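Methylase yhhF (Escherichia coli, PDB 2FPO) methylates the N2 amine of guanine 966 in 16S rRNA of the assembled 30S particle, taking the methyl group from S-adenosylmethionine. Local coordinates at residues A[44-47]-A[48-51]; A[38-41]-A[42-45]; A[141-144]-A[145-149]. All coordinates share one frame; numbering follows the deposited sequence. Where two conformers were deposited one is given.

Contact 1 of 3, residues A[44-47]-A[48-51]; sequences TLFN and WLAP
Trp48 lays its indole against Thr44, one helical turn earlier, in helix 39-53, which leads into the first strand of the Rossmann-like methyltransferase sheet. The segment illustrates how a helix settles its backbone polar groups near a proline. Trp48 N donates to Thr44 O over 3.0 Å, close to linear at 162°, and Leu49 N donates to Leu45 O over 2.9 Å through a more bent hydrogen bond. One residue on, the pattern changes: Ala50 N, although near Phe46 O, is badly angled for it and instead makes a weak bond of 3.3 Å to Asn47 O. That shift by one residue accompanies the kink at Pro51, whose ring nitrogen has no hydrogen to give to the preceding turn. The hydroxyl of Thr44 is satisfied outside this turn, by Arg40 O and Lys179 NZ.

Apolar groups fill in around these bonds. With CG beside its backbone N (chi1 -70°) and CD1 extended beyond it, Leu49 brings CD1 to 3.7 Å from Leu45 CD1 and to 4.1 Å from Phe46 CE1. Leu45 and Leu49 rest together on Phe127 of strand 123-128, while Leu45 and Phe46 also meet Leu68 of helix 67-74, so this side of the helix packs on both the sheet and helix 67-74. Trp48 packs instead against Arg177 and Lys179 of strand 173-181. Its helix-facing ring face receives two groups of Thr44: the carbonyl oxygen, already bonded to Trp48 N, stands above the five-membered ring, 3.4 Å from CG. Over the six-membered ring of Trp48 lies Thr44 CG2, in a CH-pi contact 4.0 Å from the centroid and 30° off the ring normal.

Contact 2 of 3, residues A[38-41]-A[42-45]; sequences TDRV and RETL
Asp39 and Arg42 join across the first turn of helix 39-53 through a single pair of atoms, Asp39 OD1 and Arg42 NH2, 3.3 Å apart. Carboxylate and guanidinium are turned 73° against each other, so this salt bridge is not a flat two-pronged pairing. The chain of Arg42 bends at chi3 (-70°), folding the guanidinium back beside the helix start, where Thr38 O lies near its plane and accepts a weak bond from Arg42 N. Farther along, Glu43 N reaches Asp39 O at 2.7 Å and Leu45 N reaches Val41 O at 2.9 Å.

Arg40 O accepts from several donors. Thr44 N and Thr44 OG1, each 2.9 Å from Arg40 O, approach it from opposite faces of the carbonyl plane. Thr44 can do this because its hydroxyl sits beside its own backbone N (chi1 -59°), pointing back down the helix. A water adds a third, longer bond to Arg40 O and gives its other hydrogen to Glu43 OE2 at 2.6 Å, linking carboxylate to backbone. A valine in place of Thr44 would probably leave Lys179 NZ without this hydroxyl partner and take one of the donors from Arg40 O.

A second shell probably helps to position the charged ends. Arg15 salt-bridges Asp39 OD2 and, through its carbonyl oxygen, accepts from Arg42 NH1; Glu71 of helix 67-74 forms a salt bridge with the same NH1. The guanidinium of buried Arg42 thus meets two acids and the carbonyl oxygen of Arg15, an environment likely to stabilise its positive charge, while the carboxylate of Asp39, shared between two arginines near the helix N terminus, is likely to stay ionised.

Contact 3 of 3, residues A[141-144]-A[145-149]; sequences INLL and EDNGW
With CG beside the backbone N (chi1 -70°) and chi2 extended, Leu144 sends CD2 to 3.6 Å from Trp149 CB, the two side chains crossing at about a right angle; the same first torsion in Trp149 (chi1 -66°) sets its CG near that methyl too. The meeting closes the C-terminal end of helix 137-146, the connecting helix of the beta-alpha-beta crossover between strands 123-128 and 154-161. Asn147 N still bonds Leu143 O at 3.0 Å, but its residue is the first to leave helical geometry. Gly148 then takes a positive phi of 79°, turning the chain so that Trp149 N makes a weak bond back to Leu144 O, 3.3 Å away. On the sheet side, Leu144 rests on Val126 and Val128, and both Leu144 and Trp149 touch Leu59 of strand 57-60. Glu145 is salt-bridged to Arg191.

The polar ends of the turn converge on helix 112-116: Leu116 O accepts from both Asn147 ND2 and Trp149 NE1, steadying amide and indole together. At the indole edge, Trp149 CD1 comes within 3.5 Å of Leu143 O, and alongside, Leu143 CD2 lies 3.6 Å from Asn147 ND2.

How the contacts relate
Followed from the N terminus, contact 2 comes first, opening helix 39-53, and contact 1 continues it: the two overlap at Thr44 and Leu45, their centres about 9 Å apart. Neither closes a long loop; each joins successive turns of one helix. Together they run from the region of Arg15 and helix 67-74 to strands 123-128, 154-161 and 173-181. Contact 3 follows in series much later, neither nested with the others nor crossing them. It finishes the crossover helix 137-146 and secures its exit to helix 112-116 and strand 57-60. Contacts 2 and 3 lie on opposite sides of the chain's centre, about 26 Å between centres, with strand 123-128 met by both contacts 1 and 3.

Contact 1 of 3, residues A[44-47]-A[48-51]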
loop_
_atom_site.group_PDB
_atom_site.type_symbol
_atom_site.label_atom_id
_atom_site.label_comp_id
_atom_site.label_asym_id
_atom_site.label_seq_id
_atom_site.Cartn_x
_atom_site.Cartn_y
_atom_site.Cartn_z
ATOM N N THR A 44 11.612 1.728 7.191
ATOM C CA THR A 44 12.320 0.861 6.249
ATOM C C THR A 44 11.730 0.956 4.821
ATOM O O THR A 44 12.476 1.145 3.852
ATOM C CB THR A 44 12.299 -0.620 6.744
ATOM O OG1 THR A 44 12.913 -0.697 8.030
ATOM C CG2 THR A 44 13.032 -1.555 5.793
ATOM N N LEU A 45 10.403 0.839 4.700
ATOM C CA LEU A 45 9.742 0.850 3.399
ATOM C C LEU A 45 9.975 2.168 2.646
ATOM O O LEU A 45 10.284 2.185 1.446
ATOM C CB LEU A 45 8.221 0.649 3.575
ATOM C CG LEU A 45 7.347 0.759 2.326
ATOM C CD1 LEU A 45 7.880 -0.129 1.151
ATOM C CD2 LEU A 45 5.869 0.413 2.668
ATOM N N PHE A 46 9.796 3.271 3.361
ATOM C CA PHE A 46 9.880 4.573 2.742
ATOM C C PHE A 46 11.306 5.002 2.503
ATOM O O PHE A 46 11.544 5.807 1.605
ATOM C CB PHE A 46 8.975 5.602 3.423
ATOM C CG PHE A 46 7.520 5.376 3.109
ATOM C CD1 PHE A 46 6.987 5.811 1.875
ATOM C CD2 PHE A 46 6.706 4.644 3.984
ATOM C CE1 PHE A 46 5.671 5.570 1.552
ATOM C CE2 PHE A 46 5.369 4.395 3.664
ATOM C CZ PHE A 46 4.846 4.868 2.459
ATOM N N ASN A 47 12.252 4.430 3.242
ATOM C CA ASN A 47 13.653 4.555 2.858
ATOM C C ASN A 47 13.901 3.823 1.528
ATOM O O ASN A 47 14.545 4.383 0.639
ATOM C CB ASN A 47 14.592 4.101 3.984
ATOM C CG ASN A 47 14.511 5.002 5.239
ATOM O OD1 ASN A 47 13.824 6.029 5.256
ATOM N ND2 ASN A 47 15.210 4.596 6.302
ATOM N N TRP A 48 13.355 2.607 1.372
ATOM C CA TRP A 48 13.473 1.890 0.065
ATOM C C TRP A 48 12.843 2.670 -1.101
ATOM O O TRP A 48 13.318 2.604 -2.234
ATOM C CB TRP A 48 12.796 0.509 0.079
ATOM C CG TRP A 48 13.384 -0.555 0.996
ATOM C CD1 TRP A 48 14.658 -0.616 1.507
ATOM C CD2 TRP A 48 12.700 -1.710 1.486
ATOM N NE1 TRP A 48 14.803 -1.751 2.291
ATOM C CE2 TRP A 48 13.618 -2.442 2.286
ATOM C CE3 TRP A 48 11.407 -2.218 1.301
ATOM C CZ2 TRP A 48 13.275 -3.654 2.906
ATOM C CZ3 TRP A 48 11.060 -3.400 1.926
ATOM C CH2 TRP A 48 12.000 -4.115 2.725
ATOM N N LEU A 49 11.744 3.369 -0.812
ATOM C CA LEU A 49 10.941 4.088 -1.814
ATOM C C LEU A 49 11.361 5.535 -2.043
ATOM O O LEU A 49 10.818 6.201 -2.916
ATOM C CB LEU A 49 9.462 4.067 -1.387
ATOM C CG LEU A 49 8.762 2.699 -1.479
ATOM C CD1 LEU A 49 7.314 2.810 -1.030
ATOM C CD2 LEU A 49 8.854 2.106 -2.885
ATOM N N ALA A 50 12.326 6.016 -1.258
ATOM C CA ALA A 50 12.677 7.452 -1.225
ATOM C C ALA A 50 12.972 8.036 -2.627
ATOM O O ALA A 50 12.468 9.099 -2.965
ATOM C CB ALA A 50 13.837 7.700 -0.261
ATOM N N PRO A 51 13.758 7.330 -3.459
ATOM C CA PRO A 51 14.035 7.913 -4.772
ATOM C C PRO A 51 12.943 7.798 -5.847
ATOM O O PRO A 51 13.179 8.239 -6.968
ATOM C CB PRO A 51 15.313 7.183 -5.204
ATOM C CG PRO A 51 15.206 5.846 -4.571
ATOM C CD PRO A 51 14.476 6.051 -3.263
#

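Contact 2 of 3, residues A[38-41]-A[42-45]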
loop_
_atom_site.group_PDB
_atom_site.type_symbol
_atom_site.label_atom_id
_atom_site.label_comp_id
_atom_site.label_asym_id
_atom_site.label_seq_id
_atom_site.Cartn_x
_atom_site.Cartn_y
_atom_site.Cartn_z
ATOM N N THR A 38 3.693 -0.063 12.304
ATOM C CA THR A 38 4.714 0.501 13.203
ATOM C C THR A 38 5.605 1.490 12.466
ATOM O O THR A 38 5.586 1.589 11.224
ATOM C CB THR A 38 5.661 -0.562 13.817
ATOM O OG1 THR A 38 6.326 -1.271 12.768
ATOM C CG2 THR A 38 4.919 -1.533 14.733
ATOM N N ASP A 39 6.404 2.199 13.253
ATOM C CA ASP A 39 7.285 3.218 12.744
ATOM C C ASP A 39 8.447 2.585 11.984
ATOM O O ASP A 39 8.782 3.036 10.902
ATOM C CB ASP A 39 7.806 4.086 13.891
ATOM C CG ASP A 39 6.740 4.990 14.495
ATOM O OD1 ASP A 39 5.532 4.871 14.152
ATOM O OD2 ASP A 39 7.123 5.834 15.341
ATOM N N ARG A 40 9.043 1.539 12.545
ATOM C CA ARG A 40 10.238 0.941 11.959
ATOM C C ARG A 40 9.982 0.295 10.609
ATOM O O ARG A 40 10.796 0.418 9.691
ATOM C CB ARG A 40 10.896 -0.039 12.925
ATOM C CG ARG A 40 11.928 0.633 13.783
ATOM C CD ARG A 40 12.795 -0.374 14.518
ATOM N NE ARG A 40 13.580 0.265 15.565
ATOM C CZ ARG A 40 13.057 0.836 16.646
ATOM N NH1 ARG A 40 13.850 1.385 17.552
ATOM N NH2 ARG A 40 11.737 0.857 16.820
ATOM N N VAL A 41 8.829 -0.364 10.492
ATOM C CA VAL A 41 8.322 -0.864 9.209
ATOM C C VAL A 41 8.224 0.262 8.182
ATOM O O VAL A 41 8.847 0.201 7.119
ATOM C CB VAL A 41 6.936 -1.540 9.407
ATOM C CG1 VAL A 41 6.236 -1.815 8.061
ATOM C CG2 VAL A 41 7.093 -2.817 10.258
ATOM N N ARG A 42 7.452 1.293 8.498
ATOM C CA ARG A 42 7.246 2.402 7.570
ATOM C C ARG A 42 8.563 3.078 7.225
ATOM O O ARG A 42 8.809 3.442 6.072
ATOM C CB ARG A 42 6.230 3.415 8.125
ATOM C CG ARG A 42 4.801 3.094 7.755
ATOM C CD ARG A 42 3.842 4.179 8.244
ATOM N NE ARG A 42 3.721 4.159 9.697
ATOM C CZ ARG A 42 3.300 5.176 10.433
ATOM N NH1 ARG A 42 2.956 6.323 9.858
ATOM N NH2 ARG A 42 3.235 5.052 11.748
ATOM N N GLU A 43 9.417 3.230 8.237
ATOM C CA GLU A 43 10.728 3.810 8.061
ATOM C C GLU A 43 11.541 3.041 7.031
ATOM O O GLU A 43 12.066 3.631 6.088
ATOM C CB GLU A 43 11.432 3.849 9.414
ATOM C CG GLU A 43 12.658 4.685 9.464
ATOM C CD GLU A 43 13.254 4.707 10.880
ATOM O OE1 GLU A 43 13.586 5.807 11.368
ATOM O OE2 GLU A 43 13.364 3.625 11.496
ATOM N N THR A 44 11.612 1.728 7.191
ATOM C CA THR A 44 12.320 0.861 6.249
ATOM C C THR A 44 11.730 0.956 4.821
ATOM O O THR A 44 12.476 1.145 3.852
ATOM C CB THR A 44 12.299 -0.620 6.744
ATOM O OG1 THR A 44 12.913 -0.697 8.030
ATOM C CG2 THR A 44 13.032 -1.555 5.793
ATOM N N LEU A 45 10.403 0.839 4.700
ATOM C CA LEU A 45 9.742 0.850 3.399
ATOM C C LEU A 45 9.975 2.168 2.646
ATOM O O LEU A 45 10.284 2.185 1.446
ATOM C CB LEU A 45 8.221 0.649 3.575
ATOM C CG LEU A 45 7.347 0.759 2.326
ATOM C CD1 LEU A 45 7.880 -0.129 1.151
ATOM C CD2 LEU A 45 5.869 0.413 2.668
HETATM O O HOH W 1 13.688 1.117 10.893
#

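Contact 3 of 3, residues A[141-144]-A[145-149]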
loop_
_atom_site.group_PDB
_atom_site.type_symbol
_atom_site.label_atom_id
_atom_site.label_comp_id
_atom_site.label_asym_id
_atom_site.label_seq_id
_atom_site.Cartn_x
_atom_site.Cartn_y
_atom_site.Cartn_z
ATOM N N ILE A 141 -2.074 -10.229 -5.895
ATOM C CA ILE A 141 -0.903 -10.189 -6.767
ATOM C C ILE A 141 -1.231 -10.527 -8.241
ATOM O O ILE A 141 -0.780 -9.840 -9.155
ATOM C CB ILE A 141 0.183 -11.126 -6.215
ATOM C CG1 ILE A 141 0.893 -10.431 -5.035
ATOM C CG2 ILE A 141 1.167 -11.627 -7.350
ATOM C CD1 ILE A 141 1.719 -11.393 -4.141
ATOM N N ASN A 142 -2.049 -11.552 -8.460
ATOM C CA ASN A 142 -2.390 -11.928 -9.847
ATOM C C ASN A 142 -3.336 -10.952 -10.501
ATOM O O ASN A 142 -3.218 -10.687 -11.690
ATOM C CB ASN A 142 -2.976 -13.327 -9.916
ATOM C CG ASN A 142 -1.936 -14.406 -9.705
ATOM O OD1 ASN A 142 -2.239 -15.459 -9.153
ATOM N ND2 ASN A 142 -0.720 -14.164 -10.168
ATOM N N LEU A 143 -4.284 -10.420 -9.726
ATOM C CA LEU A 143 -5.208 -9.409 -10.247
ATOM C C LEU A 143 -4.475 -8.134 -10.616
ATOM O O LEU A 143 -4.752 -7.561 -11.662
ATOM C CB LEU A 143 -6.330 -9.111 -9.252
ATOM C CG LEU A 143 -7.335 -10.270 -9.090
ATOM C CD1 LEU A 143 -8.005 -10.165 -7.738
ATOM C CD2 LEU A 143 -8.368 -10.335 -10.204
ATOM N N LEU A 144 -3.533 -7.702 -9.759
ATOM C CA LEU A 144 -2.697 -6.516 -10.048
ATOM C C LEU A 144 -1.986 -6.656 -11.377
ATOM O O LEU A 144 -2.043 -5.777 -12.238
ATOM C CB LEU A 144 -1.679 -6.225 -8.906
ATOM C CG LEU A 144 -2.256 -5.714 -7.577
ATOM C CD1 LEU A 144 -1.129 -5.675 -6.515
ATOM C CD2 LEU A 144 -2.878 -4.303 -7.808
ATOM N N GLU A 145 -1.316 -7.782 -11.553
ATOM C CA GLU A 145 -0.615 -8.079 -12.807
ATOM C C GLU A 145 -1.535 -8.253 -14.034
ATOM O O GLU A 145 -1.158 -7.878 -15.130
ATOM C CB GLU A 145 0.256 -9.323 -12.633
ATOM C CG GLU A 145 1.063 -9.770 -13.877
ATOM C CD GLU A 145 2.016 -8.700 -14.386
ATOM O OE1 GLU A 145 2.594 -7.963 -13.555
ATOM O OE2 GLU A 145 2.195 -8.606 -15.631
ATOM N N ASP A 146 -2.713 -8.858 -13.859
ATOM C CA ASP A 146 -3.528 -9.258 -15.014
ATOM C C ASP A 146 -4.457 -8.156 -15.501
ATOM O O ASP A 146 -4.864 -8.170 -16.648
ATOM C CB ASP A 146 -4.373 -10.487 -14.711
ATOM C CG ASP A 146 -3.553 -11.719 -14.446
ATOM O OD1 ASP A 146 -2.335 -11.746 -14.738
ATOM O OD2 ASP A 146 -4.140 -12.676 -13.917
ATOM N N ASN A 147 -4.786 -7.207 -14.631
ATOM C CA ASN A 147 -5.798 -6.215 -14.948
ATOM C C ASN A 147 -5.277 -4.781 -15.169
ATOM O O ASN A 147 -6.050 -3.831 -15.166
ATOM C CB ASN A 147 -6.940 -6.291 -13.911
ATOM C CG ASN A 147 -7.703 -7.608 -14.009
ATOM O OD1 ASN A 147 -7.717 -8.232 -15.059
ATOM N ND2 ASN A 147 -8.313 -8.038 -12.922
ATOM N N GLY A 148 -3.969 -4.641 -15.390
ATOM C CA GLY A 148 -3.400 -3.355 -15.779
ATOM C C GLY A 148 -3.209 -2.367 -14.645
ATOM O O GLY A 148 -3.122 -1.157 -14.876
ATOM N N TRP A 149 -3.104 -2.862 -13.412
ATOM C CA TRP A 149 -2.920 -1.966 -12.274
ATOM C C TRP A 149 -1.473 -1.455 -12.087
ATOM O O TRP A 149 -1.202 -0.625 -11.220
ATOM C CB TRP A 149 -3.398 -2.684 -10.991
ATOM C CG TRP A 149 -4.902 -2.947 -11.018
ATOM C CD1 TRP A 149 -5.529 -4.121 -11.290
ATOM C CD2 TRP A 149 -5.942 -1.969 -10.797
ATOM N NE1 TRP A 149 -6.912 -3.959 -11.216
ATOM C CE2 TRP A 149 -7.187 -2.641 -10.947
ATOM C CE3 TRP A 149 -5.937 -0.582 -10.495
ATOM C CZ2 TRP A 149 -8.417 -1.994 -10.782
ATOM C CZ3 TRP A 149 -7.179 0.079 -10.357
ATOM C CH2 TRP A 149 -8.390 -0.630 -10.491
#